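Local coordinates for minor capsid protein (Enterobacteria phage PRD1, PDB 1YQ5) that forms, as a homotrimer together with P31 and P2, the spike complexes at the 5-fold vertices of the phage capsid and is essential for infectivity, at residues A[69-74]-A[131-136]; A[74-79]-A[125-130]. All coordinates share one frame; numbering follows the deposited sequence.

Contact 1 of 2, residues A[69-74]-A[131-136]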
loop_
_atom_site.group_PDB
_atom_site.type_symbol
_atom_site.label_atom_id
_atom_site.label_comp_id
_atom_site.label_asym_id
_atom_site.label_seq_id
_atom_site.Cartn_x
_atom_site.Cartn_y
_atom_site.Cartn_z
ATOM N N ASN A 69 -16.708 4.522 -5.911
ATOM C CA ASN A 69 -17.828 4.576 -6.845
ATOM C C ASN A 69 -18.946 3.995 -5.996
ATOM O O ASN A 69 -19.363 2.844 -6.164
ATOM C CB ASN A 69 -17.566 3.709 -8.079
ATOM C CG ASN A 69 -18.610 3.918 -9.160
ATOM O OD1 ASN A 69 -19.775 3.547 -8.992
ATOM N ND2 ASN A 69 -18.204 4.524 -10.270
ATOM N N ASN A 70 -19.397 4.825 -5.059
ATOM C CA ASN A 70 -20.411 4.477 -4.079
ATOM C C ASN A 70 -21.680 3.795 -4.558
ATOM O O ASN A 70 -22.349 3.133 -3.767
ATOM C CB ASN A 70 -20.757 5.724 -3.261
ATOM C CG ASN A 70 -19.561 6.251 -2.491
ATOM O OD1 ASN A 70 -18.439 5.773 -2.676
ATOM N ND2 ASN A 70 -19.789 7.232 -1.623
ATOM N N THR A 71 -22.011 3.942 -5.835
ATOM C CA THR A 71 -23.209 3.315 -6.378
ATOM C C THR A 71 -22.981 1.884 -6.864
ATOM O O THR A 71 -23.904 1.237 -7.366
ATOM C CB THR A 71 -23.800 4.155 -7.519
ATOM O OG1 THR A 71 -22.755 4.549 -8.419
ATOM C CG2 THR A 71 -24.484 5.394 -6.945
ATOM N N VAL A 72 -21.750 1.396 -6.733
ATOM C CA VAL A 72 -21.430 0.022 -7.118
ATOM C C VAL A 72 -20.810 -0.607 -5.878
ATOM O O VAL A 72 -19.641 -0.377 -5.558
ATOM C CB VAL A 72 -20.448 -0.033 -8.312
ATOM C CG1 VAL A 72 -19.988 -1.466 -8.552
ATOM C CG2 VAL A 72 -21.143 0.499 -9.570
ATOM N N THR A 73 -21.615 -1.398 -5.179
ATOM C CA THR A 73 -21.203 -2.026 -3.931
ATOM C C THR A 73 -21.136 -3.544 -3.990
ATOM O O THR A 73 -21.117 -4.202 -2.953
ATOM C CB THR A 73 -22.183 -1.653 -2.815
ATOM O OG1 THR A 73 -23.491 -2.110 -3.184
ATOM C CG2 THR A 73 -22.225 -0.139 -2.617
ATOM N N THR A 74 -21.101 -4.095 -5.197
ATOM C CA THR A 74 -21.041 -5.539 -5.372
ATOM C C THR A 74 -19.823 -5.934 -6.200
ATOM O O THR A 74 -19.178 -5.088 -6.816
ATOM C CB THR A 74 -22.308 -6.059 -6.083
ATOM O OG1 THR A 74 -22.495 -5.343 -7.309
ATOM C CG2 THR A 74 -23.535 -5.862 -5.203
ATOM N N LEU A 131 -18.545 1.333 -14.237
ATOM C CA LEU A 131 -18.392 2.443 -13.299
ATOM C C LEU A 131 -18.622 3.759 -14.034
ATOM O O LEU A 131 -17.934 4.056 -15.006
ATOM C CB LEU A 131 -16.985 2.444 -12.695
ATOM C CG LEU A 131 -16.529 1.167 -11.983
ATOM C CD1 LEU A 131 -15.103 1.353 -11.477
ATOM C CD2 LEU A 131 -17.472 0.852 -10.832
ATOM N N SER A 132 -19.595 4.541 -13.578
ATOM C CA SER A 132 -19.886 5.823 -14.209
ATOM C C SER A 132 -20.103 6.914 -13.165
ATOM O O SER A 132 -20.671 7.963 -13.461
ATOM C CB SER A 132 -21.126 5.706 -15.101
ATOM O OG SER A 132 -22.267 5.364 -14.337
ATOM N N ASN A 133 -19.643 6.661 -11.944
ATOM C CA ASN A 133 -19.791 7.614 -10.843
ATOM C C ASN A 133 -18.585 7.414 -9.936
ATOM O O ASN A 133 -18.714 7.217 -8.730
ATOM C CB ASN A 133 -21.093 7.320 -10.087
ATOM C CG ASN A 133 -21.225 8.126 -8.809
ATOM O OD1 ASN A 133 -20.938 9.322 -8.783
ATOM N ND2 ASN A 133 -21.673 7.473 -7.741
ATOM N N TYR A 134 -17.406 7.490 -10.539
ATOM C CA TYR A 134 -16.161 7.251 -9.830
ATOM C C TYR A 134 -15.275 8.456 -9.565
ATOM O O TYR A 134 -15.280 9.434 -10.307
ATOM C CB TYR A 134 -15.350 6.215 -10.613
ATOM C CG TYR A 134 -15.034 6.657 -12.031
ATOM C CD1 TYR A 134 -13.926 7.459 -12.302
ATOM C CD2 TYR A 134 -15.870 6.313 -13.095
ATOM C CE1 TYR A 134 -13.657 7.912 -13.594
ATOM C CE2 TYR A 134 -15.610 6.760 -14.394
ATOM C CZ TYR A 134 -14.503 7.561 -14.631
ATOM O OH TYR A 134 -14.244 8.023 -15.898
ATOM N N ILE A 135 -14.525 8.370 -8.474
ATOM C CA ILE A 135 -13.552 9.388 -8.126
ATOM C C ILE A 135 -12.283 8.570 -7.960
ATOM O O ILE A 135 -12.157 7.773 -7.028
ATOM C CB ILE A 135 -13.869 10.110 -6.809
ATOM C CG1 ILE A 135 -15.121 10.972 -6.975
ATOM C CG2 ILE A 135 -12.687 11.011 -6.428
ATOM C CD1 ILE A 135 -14.967 12.054 -8.034
ATOM N N ILE A 136 -11.367 8.743 -8.901
ATOM C CA ILE A 136 -10.113 8.019 -8.888
ATOM C C ILE A 136 -8.971 8.988 -8.634
ATOM O O ILE A 136 -8.897 10.057 -9.246
ATOM C CB ILE A 136 -9.882 7.297 -10.239
ATOM C CG1 ILE A 136 -10.983 6.256 -10.455
ATOM C CG2 ILE A 136 -8.501 6.639 -10.263
ATOM C CD1 ILE A 136 -10.919 5.567 -11.807
HETATM O O HOH W 1 -18.918 7.751 -6.027
HETATM O O HOH W 2 -21.511 3.712 -11.451
#
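At one end of the beta-jelly-roll, the turn after strand 59-68 meets the loop that leads into strand 135-142, Thr-71 and Asn-133 touching through their polar side chains. Asn-69 to Val-72 form a type I beta turn, closed by the bond from Val-72 N to Asn-69 O. Asn-133 reaches this turn with CG trans to its own N (chi1 172°), and its ND2 donates to Thr-71 OG1 over 3.2 Å. The bond is nearly straight, 164° at the hydrogen, and the hydroxyl lies close to the amide plane; the two side chains meet roughly at right angles. One water extends the link, accepting from Asn-70 N and donating to Asn-133 O at 2.8 Å. A second water accepts from Ser-132 N and touches Thr-71 OG1 weakly. The buried Asn-69 side chain lies against the backbone of Asn-133 and the CB of Tyr-134, and Asn-69 CA makes a CA-H...O contact of 3.4 Å with Asn-133 O. Leu-131 CD2 also packs on Val-72 CG2 at 3.9 Å. The Tyr-134 side chain leads away from 69-74, its OH bonded to Pro-18 O. Turn, amide and waters together join two connecting loops at the end of a jelly-roll sandwich.

Contact 2 of 2, residues A[74-79]-A[125-130]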
loop_
_atom_site.group_PDB
_atom_site.type_symbol
_atom_site.label_atom_id
_atom_site.label_comp_id
_atom_site.label_asym_id
_atom_site.label_seq_id
_atom_site.Cartn_x
_atom_site.Cartn_y
_atom_site.Cartn_z
ATOM N N THR A 74 -21.101 -4.095 -5.197
ATOM C CA THR A 74 -21.041 -5.539 -5.372
ATOM C C THR A 74 -19.823 -5.934 -6.200
ATOM O O THR A 74 -19.178 -5.088 -6.816
ATOM C CB THR A 74 -22.308 -6.059 -6.083
ATOM O OG1 THR A 74 -22.495 -5.343 -7.309
ATOM C CG2 THR A 74 -23.535 -5.862 -5.203
ATOM N N GLY A 75 -19.515 -7.226 -6.209
ATOM C CA GLY A 75 -18.375 -7.705 -6.968
ATOM C C GLY A 75 -17.054 -7.273 -6.354
ATOM O O GLY A 75 -16.980 -6.952 -5.165
ATOM N N ASN A 76 -16.009 -7.267 -7.172
ATOM C CA ASN A 76 -14.682 -6.879 -6.716
ATOM C C ASN A 76 -14.086 -5.802 -7.599
ATOM O O ASN A 76 -14.179 -5.870 -8.825
ATOM C CB ASN A 76 -13.737 -8.081 -6.736
ATOM C CG ASN A 76 -14.199 -9.195 -5.833
ATOM O OD1 ASN A 76 -14.207 -9.052 -4.615
ATOM N ND2 ASN A 76 -14.601 -10.314 -6.430
ATOM N N TYR A 77 -13.489 -4.799 -6.970
ATOM C CA TYR A 77 -12.824 -3.756 -7.720
ATOM C C TYR A 77 -11.446 -4.317 -8.045
ATOM O O TYR A 77 -10.737 -4.798 -7.155
ATOM C CB TYR A 77 -12.704 -2.478 -6.894
ATOM C CG TYR A 77 -13.979 -1.668 -6.886
ATOM C CD1 TYR A 77 -14.984 -1.913 -5.952
ATOM C CD2 TYR A 77 -14.194 -0.680 -7.843
ATOM C CE1 TYR A 77 -16.181 -1.186 -5.975
ATOM C CE2 TYR A 77 -15.382 0.047 -7.879
ATOM C CZ TYR A 77 -16.369 -0.209 -6.944
ATOM O OH TYR A 77 -17.538 0.516 -6.989
ATOM N N LEU A 78 -11.090 -4.286 -9.324
ATOM C CA LEU A 78 -9.804 -4.795 -9.781
ATOM C C LEU A 78 -8.912 -3.617 -10.149
ATOM O O LEU A 78 -9.315 -2.749 -10.926
ATOM C CB LEU A 78 -9.997 -5.687 -11.009
ATOM C CG LEU A 78 -11.102 -6.741 -10.920
ATOM C CD1 LEU A 78 -11.136 -7.528 -12.217
ATOM C CD2 LEU A 78 -10.860 -7.669 -9.731
ATOM N N LEU A 79 -7.706 -3.583 -9.592
ATOM C CA LEU A 79 -6.786 -2.490 -9.883
ATOM C C LEU A 79 -5.472 -2.997 -10.443
ATOM O O LEU A 79 -4.974 -4.047 -10.035
ATOM C CB LEU A 79 -6.524 -1.657 -8.626
ATOM C CG LEU A 79 -7.717 -0.864 -8.088
ATOM C CD1 LEU A 79 -8.701 -1.807 -7.431
ATOM C CD2 LEU A 79 -7.234 0.177 -7.083
ATOM N N CYS A 125 -11.425 -1.478 -12.647
ATOM C CA CYS A 125 -12.811 -1.712 -13.022
ATOM C C CYS A 125 -13.426 -2.464 -11.869
ATOM O O CYS A 125 -12.775 -2.690 -10.852
ATOM C CB CYS A 125 -12.900 -2.610 -14.259
ATOM S SG CYS A 125 -12.510 -4.378 -13.918
ATOM N N ASN A 126 -14.692 -2.821 -12.027
ATOM C CA ASN A 126 -15.381 -3.642 -11.050
ATOM C C ASN A 126 -15.651 -4.865 -11.919
ATOM O O ASN A 126 -15.993 -4.717 -13.099
ATOM C CB ASN A 126 -16.698 -3.019 -10.610
ATOM C CG ASN A 126 -17.437 -3.892 -9.619
ATOM O OD1 ASN A 126 -17.220 -3.803 -8.404
ATOM N ND2 ASN A 126 -18.296 -4.761 -10.130
ATOM N N ASP A 127 -15.495 -6.062 -11.369
ATOM C CA ASP A 127 -15.688 -7.261 -12.174
ATOM C C ASP A 127 -17.138 -7.622 -12.474
ATOM O O ASP A 127 -17.396 -8.539 -13.250
ATOM C CB ASP A 127 -14.983 -8.460 -11.525
ATOM C CG ASP A 127 -15.556 -8.817 -10.163
ATOM O OD1 ASP A 127 -16.573 -8.224 -9.751
ATOM O OD2 ASP A 127 -14.978 -9.702 -9.501
ATOM N N GLY A 128 -18.084 -6.901 -11.879
ATOM C CA GLY A 128 -19.482 -7.213 -12.114
ATOM C C GLY A 128 -20.351 -6.080 -12.632
ATOM O O GLY A 128 -21.519 -6.293 -12.950
ATOM N N ALA A 129 -19.803 -4.875 -12.722
ATOM C CA ALA A 129 -20.594 -3.748 -13.202
ATOM C C ALA A 129 -19.740 -2.597 -13.707
ATOM O O ALA A 129 -18.593 -2.428 -13.292
ATOM C CB ALA A 129 -21.519 -3.260 -12.092
ATOM N N ALA A 130 -20.310 -1.802 -14.607
ATOM C CA ALA A 130 -19.601 -0.656 -15.162
ATOM C C ALA A 130 -19.534 0.452 -14.115
ATOM O O ALA A 130 -20.361 0.501 -13.207
ATOM C CB ALA A 130 -20.320 -0.157 -16.408
#
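This is an antiparallel strand pairing that runs out into side-chain bonds, where strand 76-83 begins and strand 119-126 ends. Leu-78 and Cys-125 form a hydrogen-bonded pair: Leu-78 N gives to Cys-125 O at 2.8 Å, and Cys-125 N returns a bond to Leu-78 O at 3.0 Å. Tyr-77 and Asn-126 make the neighbouring non-hydrogen-bonded pair. Both strands belong to one sheet of the jelly-roll, with 76-83 between 119-126 and 86-93. Past the bridges, Asp-127 N still bonds to Asn-76 O, while the carboxylate of Asp-127 turns back on Asn-76. CG of Asp-127 sits between its own N and carbonyl carbon (chi1 63°), which lets OD1 take Asn-76 N at 2.8 Å from above the carboxylate plane. OD2 takes Asn-76 ND2 on its syn side at 3.2 Å, so Asp-127 holds both backbone and amide of one residue. On the Tyr-77 face, the amide end of Asn-126 lies over the ring toward its rim, the two planes 77° apart. On the other face, Leu-78 CD1 rests against Cys-125 SG at 3.8 Å and near Asp-127 CB; Leu-78 also packs on Thr-98 of a neighbouring subunit.

The two contacts lie side by side at one end of the subunit, their centres about 9 Å apart. Thr-74 belongs to both, and contact 2 is nested within the loop closed by contact 1: 69-74 leads into 74-79, and 125-130 leads into 131-136. Each of these connections crosses between the two sheets, from strand 59-68 to 76-83 and from strand 119-126 to 135-142. Tyr-77 of contact 2 ties them together, its OH making a probable hydrogen bond to Val-72 O at 2.7 Å while its ring packs on Leu-131 CD2. The paired connections thus join the two sheets of the sandwich in this C-terminal domain of the homotrimeric spike protein P5.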